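Local coordinates for putative lipoprotein (Bacteroides ovatus, PDB 3OQQ) that is of unknown function but is probably an extracellular, lipid-anchored protein of Bacteroides that binds calcium ions, at residues P190-V195 / V268-G273; V150-D155 / F335-N340; A34-G39 / Y120-N125; D155-E160 / E175-L180. All coordinates share one frame; numbering follows the deposited sequence. Where two conformers were deposited one is given.

Contact 1 (P190-V195 / V268-G273); sequences PTVLGV and VITLDG
Val-192 spreads its two methyls over two residues of the paired strand: CG1 lies 3.7 Å from Thr-270 CB, and CG2 lies 3.6 Å from Asp-272 OD1. Its first torsion, -176°, sets CG1 anti to the backbone N and leaves CG2 beside that nitrogen, on the Asp-272 side. On the other face of the sheet, Leu-193 and Leu-271 run side by side in the same direction, with CD1 of Leu-193 4.0 Å from CB of Leu-271; Val-195 and Ile-269 are paired likewise. Trimming Val-192 to an alanine would probably open a gap between Thr-270 and the Asp-272 carboxylate, leaving both side chains freer to turn.

Antiparallel backbone bonds fix this register, among them Leu-271 N to Leu-193 O, 2.8 Å and almost straight at 176°. Gly-194 passes so close to Ile-269 O that a CB there would collide with it. Toward Gly-273 the pairing frays: its N bonds only weakly to Thr-191 O, and a water donates to the same carbonyl.

Strand 190-198 is central in a six-stranded antiparallel sheet, between 266-272 and 333-339. Thr-191 and Val-192 both face Lys-338 in a classic beta bulge, while Leu-193 and Leu-271 pack on Val-182 of strand 173-184.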
# COMPACT_ATOMS: atom_id res chain seq x y z
N PRO A 190 6.55 5.69 -18.11
CA PRO A 190 6.84 5.22 -16.73
C PRO A 190 7.85 4.07 -16.74
O PRO A 190 7.79 3.20 -17.60
CB PRO A 190 5.48 4.76 -16.20
CG PRO A 190 4.47 5.46 -17.06
CD PRO A 190 5.11 5.55 -18.42
N THR A 191 8.80 4.08 -15.80
CA THR A 191 9.85 3.06 -15.75
C THR A 191 9.92 2.39 -14.38
O THR A 191 10.34 1.24 -14.30
CB THR A 191 11.21 3.70 -16.09
OG1 THR A 191 11.41 4.82 -15.24
CG2 THR A 191 11.31 4.14 -17.56
N VAL A 192 9.62 3.14 -13.31
CA VAL A 192 9.77 2.65 -11.93
C VAL A 192 8.54 3.01 -11.09
O VAL A 192 7.90 4.03 -11.33
CB VAL A 192 11.06 3.25 -11.25
CG1 VAL A 192 11.28 2.68 -9.85
CG2 VAL A 192 12.32 3.06 -12.10
N LEU A 193 8.23 2.15 -10.10
CA LEU A 193 7.29 2.39 -9.02
C LEU A 193 8.06 2.12 -7.73
O LEU A 193 9.04 1.38 -7.74
CB LEU A 193 5.98 1.60 -9.10
CG LEU A 193 5.98 0.08 -8.94
CD1 LEU A 193 5.88 -0.33 -7.50
CD2 LEU A 193 4.80 -0.51 -9.66
N GLY A 194 7.65 2.74 -6.65
CA GLY A 194 8.35 2.52 -5.39
C GLY A 194 7.65 3.10 -4.19
O GLY A 194 6.55 3.67 -4.30
N VAL A 195 8.31 2.99 -3.04
CA VAL A 195 7.75 3.50 -1.80
C VAL A 195 8.91 3.84 -0.88
O VAL A 195 9.94 3.18 -0.90
CB VAL A 195 6.72 2.51 -1.12
CG1 VAL A 195 7.37 1.19 -0.69
CG2 VAL A 195 5.99 3.16 0.06
N VAL A 268 14.03 2.81 1.22
CA VAL A 268 13.55 3.20 -0.12
C VAL A 268 13.49 1.93 -1.00
O VAL A 268 14.51 1.30 -1.24
CB VAL A 268 14.38 4.34 -0.76
CG1 VAL A 268 13.90 4.65 -2.18
CG2 VAL A 268 14.36 5.59 0.13
N ILE A 269 12.27 1.58 -1.46
CA ILE A 269 12.01 0.38 -2.25
C ILE A 269 11.60 0.78 -3.67
O ILE A 269 10.66 1.54 -3.84
CB ILE A 269 10.90 -0.48 -1.55
CG1 ILE A 269 11.38 -0.91 -0.14
CG2 ILE A 269 10.52 -1.73 -2.41
CD1 ILE A 269 10.36 -1.56 0.75
N THR A 270 12.30 0.23 -4.68
CA THR A 270 11.93 0.51 -6.07
C THR A 270 11.80 -0.77 -6.90
O THR A 270 12.61 -1.69 -6.77
CB THR A 270 12.90 1.46 -6.76
OG1 THR A 270 14.20 0.89 -6.72
CG2 THR A 270 12.92 2.87 -6.15
N LEU A 271 10.77 -0.81 -7.76
CA LEU A 271 10.51 -1.85 -8.73
C LEU A 271 10.68 -1.23 -10.10
O LEU A 271 9.84 -0.42 -10.53
CB LEU A 271 9.12 -2.45 -8.54
CG LEU A 271 8.73 -3.52 -9.59
CD1 LEU A 271 9.71 -4.73 -9.58
CD2 LEU A 271 7.32 -3.98 -9.38
N ASP A 272 11.79 -1.55 -10.76
CA ASP A 272 12.16 -1.04 -12.09
C ASP A 272 11.80 -2.11 -13.12
O ASP A 272 11.60 -3.27 -12.74
CB ASP A 272 13.66 -0.73 -12.05
CG ASP A 272 14.28 0.09 -13.18
OD1 ASP A 272 13.57 0.38 -14.19
OD2 ASP A 272 15.46 0.41 -13.07
N GLY A 273 11.63 -1.72 -14.39
CA GLY A 273 11.26 -2.68 -15.45
C GLY A 273 9.86 -2.55 -16.02
O GLY A 273 9.46 -3.34 -16.90
O HOH W 1 11.16 0.32 -16.77

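Contact 2 (V150-D155 / F335-N340); sequences VVFEYD and FFIKVN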
# COMPACT_ATOMS: atom_id res chain seq x y z
N VAL A 150 0.41 4.49 -14.02
CA VAL A 150 0.99 3.43 -13.20
C VAL A 150 -0.10 3.04 -12.21
O VAL A 150 -0.64 3.88 -11.49
CB VAL A 150 2.35 3.68 -12.49
CG1 VAL A 150 2.85 2.39 -11.83
CG2 VAL A 150 3.42 4.21 -13.46
N VAL A 151 -0.49 1.77 -12.25
CA VAL A 151 -1.54 1.30 -11.33
C VAL A 151 -0.93 0.13 -10.62
O VAL A 151 -0.50 -0.83 -11.27
CB VAL A 151 -2.89 0.97 -12.01
CG1 VAL A 151 -3.95 0.54 -11.00
CG2 VAL A 151 -3.40 2.14 -12.85
N PHE A 152 -0.80 0.23 -9.30
CA PHE A 152 -0.27 -0.89 -8.55
C PHE A 152 -0.97 -1.08 -7.26
O PHE A 152 -1.29 -0.12 -6.59
CB PHE A 152 1.24 -0.77 -8.31
CG PHE A 152 1.75 0.38 -7.49
CD1 PHE A 152 2.10 1.59 -8.09
CD2 PHE A 152 2.02 0.22 -6.13
CE1 PHE A 152 2.66 2.62 -7.35
CE2 PHE A 152 2.56 1.26 -5.38
CZ PHE A 152 2.91 2.45 -6.01
N GLU A 153 -1.16 -2.33 -6.89
CA GLU A 153 -1.74 -2.70 -5.60
C GLU A 153 -0.66 -2.89 -4.59
O GLU A 153 0.43 -3.37 -4.91
CB GLU A 153 -2.55 -4.01 -5.70
CG GLU A 153 -3.49 -4.06 -6.89
CD GLU A 153 -4.41 -5.26 -6.95
OE1 GLU A 153 -4.09 -6.29 -6.31
OE2 GLU A 153 -5.46 -5.16 -7.63
N TYR A 154 -0.96 -2.59 -3.35
CA TYR A 154 0.05 -2.83 -2.33
C TYR A 154 -0.59 -3.52 -1.18
O TYR A 154 -1.79 -3.39 -0.95
CB TYR A 154 0.74 -1.53 -1.86
CG TYR A 154 -0.13 -0.66 -0.98
CD1 TYR A 154 -0.15 -0.84 0.41
CD2 TYR A 154 -0.95 0.32 -1.52
CE1 TYR A 154 -0.92 -0.03 1.23
CE2 TYR A 154 -1.71 1.16 -0.70
CZ TYR A 154 -1.72 0.95 0.67
OH TYR A 154 -2.49 1.74 1.49
N ASP A 155 0.25 -4.16 -0.37
CA ASP A 155 -0.19 -4.84 0.84
C ASP A 155 0.91 -4.74 1.85
O ASP A 155 2.03 -5.16 1.58
CB ASP A 155 -0.53 -6.31 0.57
CG ASP A 155 -1.31 -6.94 1.70
OD1 ASP A 155 -0.71 -7.20 2.77
OD2 ASP A 155 -2.52 -7.16 1.52
N PHE A 335 4.50 6.60 -1.41
CA PHE A 335 4.50 5.96 -2.73
C PHE A 335 4.96 6.94 -3.82
O PHE A 335 4.73 8.14 -3.71
CB PHE A 335 3.10 5.42 -3.06
CG PHE A 335 2.70 4.28 -2.16
CD1 PHE A 335 3.31 3.04 -2.27
CD2 PHE A 335 1.72 4.46 -1.20
CE1 PHE A 335 2.96 1.99 -1.41
CE2 PHE A 335 1.33 3.39 -0.37
CZ PHE A 335 1.97 2.18 -0.47
N PHE A 336 5.58 6.40 -4.87
CA PHE A 336 6.07 7.23 -5.97
C PHE A 336 6.28 6.39 -7.21
O PHE A 336 6.34 5.16 -7.15
CB PHE A 336 7.41 7.96 -5.61
CG PHE A 336 8.63 7.10 -5.33
CD1 PHE A 336 8.91 6.64 -4.05
CD2 PHE A 336 9.53 6.78 -6.35
CE1 PHE A 336 10.04 5.87 -3.79
CE2 PHE A 336 10.66 6.01 -6.09
CZ PHE A 336 10.91 5.54 -4.82
N ILE A 337 6.46 7.10 -8.34
CA ILE A 337 6.83 6.52 -9.61
C ILE A 337 7.99 7.33 -10.21
O ILE A 337 8.22 8.49 -9.84
CB ILE A 337 5.66 6.37 -10.62
CG1 ILE A 337 5.03 7.76 -11.02
CG2 ILE A 337 4.64 5.34 -10.10
CD1 ILE A 337 4.45 7.81 -12.32
N LYS A 338 8.73 6.69 -11.13
CA LYS A 338 9.74 7.35 -11.95
C LYS A 338 9.39 7.15 -13.41
O LYS A 338 8.80 6.13 -13.80
CB LYS A 338 11.17 6.89 -11.68
CG LYS A 338 11.72 7.25 -10.32
CD LYS A 338 13.23 7.36 -10.44
CE LYS A 338 13.93 6.51 -9.44
NZ LYS A 338 15.40 6.72 -9.51
N VAL A 339 9.71 8.16 -14.20
CA VAL A 339 9.50 8.13 -15.64
C VAL A 339 10.86 8.24 -16.30
O VAL A 339 11.82 8.70 -15.66
CB VAL A 339 8.49 9.21 -16.12
CG1 VAL A 339 7.15 9.08 -15.39
CG2 VAL A 339 9.07 10.61 -15.98
N ASN A 340 10.96 7.76 -17.55
CA ASN A 340 12.18 7.77 -18.35
C ASN A 340 12.94 9.09 -18.18
O ASN A 340 12.36 10.16 -18.36
CB ASN A 340 11.82 7.56 -19.82
CG ASN A 340 13.01 7.35 -20.70
OD1 ASN A 340 13.82 6.44 -20.49
ND2 ASN A 340 13.18 8.25 -21.66
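Phe-335 joins the two strands through an aromatic cluster with Tyr-154 and Phe-152. Its CZ sits over the centre of one face of the Tyr-154 ring, 3.5 Å above the plane, and comes 3.6 Å from Tyr-154 CG. The two ring planes are inclined at 40°, an oblique pairing with centroids 4.6 Å apart. Phe-335 meets Phe-152 differently: its CD1 lies at the edge of that ring, in plane, 3.7 Å from Phe-152 CE2, and the planes make 67°. With CG of Phe-335 anti to its carbonyl carbon, the ring is placed between Phe-152 and Tyr-154, so that CD1 meets one and CZ the other.

Aliphatic packing continues the interface. Val-150 and Ile-337 reach toward each other tip to tip, CG2 of Ile-337 standing 3.7 Å from Val-150 CB and equally near its CG2. The same isoleucine methyl is 4.3 Å from Phe-152 CE1.

The polar end of the cluster is tied down outside the interface, where Tyr-154 OH hydrogen-bonds to Asn-125 OD1. A leucine in place of Tyr-154 would probably deprive Phe-335 CZ of the flat surface beneath it and leave Asn-125 without its hydroxyl partner.

The strand axes run 9.2 Å apart at 143°, a separation that suits two sheets packed face to face rather than neighbours in one. Strand 150-161 is flanked by 122-131 and 173-184, whose Leu-180 touches Phe-152 and Tyr-154; strand 333-339 lies between 190-198 and 343-346, and Phe-336, on its far side, stacks on His-346.

Contact 3 (A34-G39 / Y120-N125); sequences ASLLVG and YLFYHN
The Phe-122 ring carries Gly-39 CA over one face, a CH-pi contact 3.9 Å from the centroid and 17° off the ring normal. Tyr-120 O lies at the ring's edge, in plane, while CD2 of Leu-36 approaches Phe-122 CE2 obliquely at 3.6 Å. A side chain at position 39 would run into this ring. Phe-122 CG stands between its backbone N and carbonyl carbon (chi1 65°), which brings the ring back over the glycine.

The imidazole of His-124 presents an edge: ND1 donates to Leu-36 O at 2.7 Å, with the acceptor near the ring plane. Leu-36 CD2 also rests 3.8 Å from His-124 CB. On the other side of the ring, NE2 bonds to Asp-155 OD2, so both ring nitrogens are engaged and its rotation is fixed. Val-38 and Tyr-123 share the face away from Phe-122, and CG2 of Val-38 packs on Leu-121 CG at 4.0 Å and also touches Tyr-123 CD1.

Backbone bonds join Gly-39 and Phe-122 in both directions, and His-124 N donates to Leu-37 O. Leu-37 and Val-38 form a classic beta bulge facing Val-25. Strand 36-41 lies between 23-26 and 122-131, and the latter pairs on with 150-161.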
# COMPACT_ATOMS: atom_id res chain seq x y z
N ALA A 34 -8.60 -8.90 2.43
CA ALA A 34 -8.43 -7.50 2.06
C ALA A 34 -8.97 -6.55 3.14
O ALA A 34 -8.37 -5.50 3.39
CB ALA A 34 -9.14 -7.23 0.74
N SER A 35 -10.10 -6.92 3.77
CA SER A 35 -10.77 -6.08 4.77
C SER A 35 -10.19 -6.26 6.19
O SER A 35 -10.57 -5.51 7.08
CB SER A 35 -12.28 -6.33 4.75
OG SER A 35 -12.65 -7.46 5.52
N LEU A 36 -9.25 -7.24 6.41
CA LEU A 36 -8.61 -7.42 7.71
C LEU A 36 -7.79 -6.17 8.06
O LEU A 36 -7.00 -5.69 7.23
CB LEU A 36 -7.70 -8.66 7.72
CG LEU A 36 -7.26 -9.16 9.08
CD1 LEU A 36 -7.36 -10.64 9.14
CD2 LEU A 36 -5.81 -8.75 9.37
N LEU A 37 -8.02 -5.64 9.26
CA LEU A 37 -7.32 -4.46 9.78
C LEU A 37 -6.23 -4.89 10.76
O LEU A 37 -5.12 -4.36 10.72
CB LEU A 37 -8.31 -3.55 10.47
CG LEU A 37 -9.44 -2.99 9.61
CD1 LEU A 37 -10.49 -2.39 10.49
CD2 LEU A 37 -8.90 -1.96 8.60
N VAL A 38 -6.55 -5.83 11.65
CA VAL A 38 -5.63 -6.35 12.67
C VAL A 38 -5.97 -7.84 12.88
O VAL A 38 -7.15 -8.20 12.97
CB VAL A 38 -5.59 -5.47 13.97
CG1 VAL A 38 -6.91 -5.50 14.72
CG2 VAL A 38 -4.43 -5.85 14.88
N GLY A 39 -4.95 -8.68 12.82
CA GLY A 39 -5.08 -10.12 12.96
C GLY A 39 -4.41 -10.68 14.20
O GLY A 39 -3.51 -10.03 14.76
N TYR A 120 1.16 -14.15 17.00
CA TYR A 120 1.66 -12.79 16.90
C TYR A 120 0.62 -11.84 16.35
O TYR A 120 0.06 -12.09 15.28
CB TYR A 120 2.91 -12.73 16.01
CG TYR A 120 4.04 -13.65 16.41
CD1 TYR A 120 4.68 -13.51 17.64
CD2 TYR A 120 4.54 -14.60 15.52
CE1 TYR A 120 5.75 -14.33 17.99
CE2 TYR A 120 5.61 -15.42 15.86
CZ TYR A 120 6.21 -15.29 17.10
OH TYR A 120 7.26 -16.10 17.44
N LEU A 121 0.42 -10.72 17.02
CA LEU A 121 -0.51 -9.71 16.54
C LEU A 121 0.09 -9.09 15.26
O LEU A 121 1.30 -8.88 15.18
CB LEU A 121 -0.76 -8.64 17.63
CG LEU A 121 -1.70 -7.47 17.29
CD1 LEU A 121 -2.55 -7.08 18.47
CD2 LEU A 121 -0.93 -6.27 16.83
N PHE A 122 -0.75 -8.83 14.25
CA PHE A 122 -0.27 -8.19 13.03
C PHE A 122 -1.26 -7.16 12.56
O PHE A 122 -2.47 -7.39 12.65
CB PHE A 122 0.10 -9.20 11.91
CG PHE A 122 -1.00 -10.04 11.32
CD1 PHE A 122 -1.35 -11.26 11.89
CD2 PHE A 122 -1.64 -9.66 10.14
CE1 PHE A 122 -2.36 -12.06 11.32
CE2 PHE A 122 -2.63 -10.46 9.56
CZ PHE A 122 -2.99 -11.66 10.15
N TYR A 123 -0.75 -6.00 12.14
CA TYR A 123 -1.53 -4.92 11.56
C TYR A 123 -1.56 -5.12 10.05
O TYR A 123 -0.61 -5.67 9.50
CB TYR A 123 -0.92 -3.57 11.92
CG TYR A 123 -1.09 -3.20 13.37
CD1 TYR A 123 -2.28 -2.63 13.83
CD2 TYR A 123 -0.05 -3.38 14.28
CE1 TYR A 123 -2.44 -2.28 15.17
CE2 TYR A 123 -0.20 -3.03 15.62
CZ TYR A 123 -1.40 -2.49 16.06
OH TYR A 123 -1.54 -2.14 17.39
N HIS A 124 -2.64 -4.71 9.39
CA HIS A 124 -2.73 -4.91 7.95
C HIS A 124 -3.31 -3.69 7.27
O HIS A 124 -4.37 -3.18 7.69
CB HIS A 124 -3.60 -6.17 7.63
CG HIS A 124 -3.79 -6.45 6.17
ND1 HIS A 124 -5.05 -6.58 5.61
CD2 HIS A 124 -2.86 -6.64 5.19
CE1 HIS A 124 -4.85 -6.84 4.33
NE2 HIS A 124 -3.55 -6.90 4.03
N ASN A 125 -2.63 -3.23 6.19
CA ASN A 125 -3.13 -2.12 5.36
C ASN A 125 -2.87 -2.44 3.88
O ASN A 125 -1.76 -2.84 3.50
CB ASN A 125 -2.52 -0.77 5.77
CG ASN A 125 -3.03 0.40 4.95
OD1 ASN A 125 -2.27 1.05 4.22
ND2 ASN A 125 -4.32 0.68 5.03

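Contact 4 (D155-E160 / E175-L180); sequences DLKVTE and ELLLTL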
# COMPACT_ATOMS: atom_id res chain seq x y z
N ASP A 155 0.25 -4.16 -0.37
CA ASP A 155 -0.19 -4.84 0.84
C ASP A 155 0.91 -4.74 1.85
O ASP A 155 2.03 -5.16 1.58
CB ASP A 155 -0.53 -6.31 0.57
CG ASP A 155 -1.31 -6.94 1.70
OD1 ASP A 155 -0.71 -7.20 2.77
OD2 ASP A 155 -2.52 -7.16 1.52
N LEU A 156 0.58 -4.19 3.01
CA LEU A 156 1.52 -4.04 4.12
C LEU A 156 0.99 -4.77 5.35
O LEU A 156 -0.17 -4.61 5.70
CB LEU A 156 1.75 -2.55 4.45
CG LEU A 156 2.77 -1.81 3.60
CD1 LEU A 156 2.46 -0.32 3.54
CD2 LEU A 156 4.17 -2.04 4.14
N LYS A 157 1.85 -5.60 5.98
CA LYS A 157 1.59 -6.36 7.20
C LYS A 157 2.76 -6.12 8.15
O LYS A 157 3.91 -6.35 7.77
CB LYS A 157 1.42 -7.87 6.93
CG LYS A 157 0.00 -8.34 6.73
CD LYS A 157 -0.04 -9.83 6.37
CE LYS A 157 -0.11 -10.10 4.88
NZ LYS A 157 -1.38 -9.64 4.24
N VAL A 158 2.47 -5.63 9.35
CA VAL A 158 3.47 -5.41 10.38
C VAL A 158 3.13 -6.39 11.50
O VAL A 158 2.07 -6.28 12.12
CB VAL A 158 3.54 -3.93 10.84
CG1 VAL A 158 4.38 -3.78 12.11
CG2 VAL A 158 4.10 -3.06 9.73
N THR A 159 4.00 -7.37 11.72
CA THR A 159 3.82 -8.41 12.73
C THR A 159 4.68 -8.09 13.94
O THR A 159 5.85 -7.73 13.80
CB THR A 159 4.23 -9.75 12.11
OG1 THR A 159 3.52 -9.93 10.89
CG2 THR A 159 4.03 -10.94 13.05
N GLU A 160 4.09 -8.24 15.14
CA GLU A 160 4.82 -8.04 16.38
C GLU A 160 5.28 -9.41 16.86
O GLU A 160 4.51 -10.13 17.49
CB GLU A 160 3.96 -7.29 17.40
CG GLU A 160 3.66 -5.87 16.94
CD GLU A 160 2.82 -5.03 17.87
OE1 GLU A 160 2.59 -5.45 19.03
OE2 GLU A 160 2.43 -3.92 17.47
N GLU A 175 8.37 -7.39 12.30
CA GLU A 175 8.57 -7.76 10.91
C GLU A 175 7.63 -6.96 10.09
O GLU A 175 6.55 -6.61 10.56
CB GLU A 175 8.31 -9.24 10.69
CG GLU A 175 9.56 -10.09 10.76
CD GLU A 175 9.31 -11.51 10.31
OE1 GLU A 175 8.55 -11.69 9.32
OE2 GLU A 175 9.89 -12.43 10.92
N LEU A 176 8.04 -6.66 8.89
CA LEU A 176 7.25 -5.94 7.91
C LEU A 176 7.25 -6.78 6.66
O LEU A 176 8.32 -7.21 6.22
CB LEU A 176 7.86 -4.55 7.65
CG LEU A 176 7.07 -3.62 6.75
CD1 LEU A 176 7.06 -2.27 7.31
CD2 LEU A 176 7.65 -3.59 5.33
N LEU A 177 6.07 -7.06 6.13
CA LEU A 177 5.92 -7.74 4.85
C LEU A 177 5.17 -6.80 3.91
O LEU A 177 4.00 -6.44 4.18
CB LEU A 177 5.20 -9.10 4.98
CG LEU A 177 5.12 -9.95 3.70
CD1 LEU A 177 6.50 -10.49 3.32
CD2 LEU A 177 4.16 -11.13 3.90
N LEU A 178 5.85 -6.37 2.83
CA LEU A 178 5.28 -5.52 1.79
C LEU A 178 5.22 -6.22 0.45
O LEU A 178 6.23 -6.75 -0.01
CB LEU A 178 6.08 -4.21 1.63
CG LEU A 178 5.77 -3.36 0.37
CD1 LEU A 178 4.49 -2.58 0.50
CD2 LEU A 178 6.89 -2.43 0.04
N THR A 179 4.06 -6.15 -0.22
CA THR A 179 3.96 -6.59 -1.60
C THR A 179 3.56 -5.39 -2.40
O THR A 179 2.83 -4.53 -1.90
CB THR A 179 3.06 -7.80 -1.85
OG1 THR A 179 1.72 -7.55 -1.44
CG2 THR A 179 3.61 -9.09 -1.27
N LEU A 180 4.10 -5.30 -3.61
CA LEU A 180 3.80 -4.29 -4.63
C LEU A 180 3.50 -5.05 -5.90
O LEU A 180 4.38 -5.78 -6.40
CB LEU A 180 4.97 -3.30 -4.83
CG LEU A 180 5.44 -2.47 -3.64
CD1 LEU A 180 6.73 -1.76 -3.97
CD2 LEU A 180 4.38 -1.46 -3.19
O HOH W 2 1.94 -8.07 3.03
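Val-158 and Leu-176 meet at a slant on the apolar face of the pair. With CG1 of Val-158 anti to the backbone N (chi1 168°), CG2 stands beside that nitrogen and approaches Leu-176 CD1 at 3.9 Å. Leu-156 adds to this face: in one of its two conformers, CG lies 3.6 Å from Leu-178 CD1 and CD2 lies 4.0 Å from Leu-176 CD2.

On the opposite face the side chains are mainly polar. Asp-155 and Thr-179 stand side by side, with Thr-179 OG1 3.3 Å from Asp-155 CB. Lys-157 bends at its third and fourth torsions and turns back along its own strand, where NZ makes a 2.9 Å salt bridge to Asp-155 OD1 on the syn side, 33° out of the carboxylate plane. A water also reaches OD1 and Leu-177 O, linking the strands; with OD2 engaged by His-124, the carboxylate is restrained and its charged form probably favoured. Glu-175 sends its carboxylate to Arg-304.

Three hydrogen-bonded pairs, Asp-155 with Thr-179, Lys-157 with Leu-177 and Thr-159 with Glu-175, hold the strands in regular antiparallel register; Leu-177 N to Lys-157 O is 2.8 Å and nearly straight.

The two strands form a beta hairpin, 150-161 and 173-184. Strand 122-131 flanks it along one edge and 298-307 along the other, while Ile-327, Phe-323 and Leu-326 of helix 314-328 cover Leu-156, Val-158 and Leu-176.

In the fold
Along the chain contact 3 closes first; contact 4 follows, then contact 1, both inside the long loop closed by contact 2. Contacts 3 and 4, centres about 10 Å apart, lie on neighbouring strands, 122-131 (contact 3) and 150-161 (contact 4), and contact 2 uses the latter again, with Asp-155 common to it and contact 4. Contact 1 lies in the six-stranded sheet, its centre about 6 Å from that of contact 2, through adjoining strands 190-198 and 333-339. Contact 2 thus brings two sheets together, and leucines of contact 4 also touch contact 1. Contacts 1 and 3 stand about 25 Å apart across the chain's centre; together the contacts run from N-terminal strand 36-41 through 122-131 and 150-161 to the six-stranded sheet.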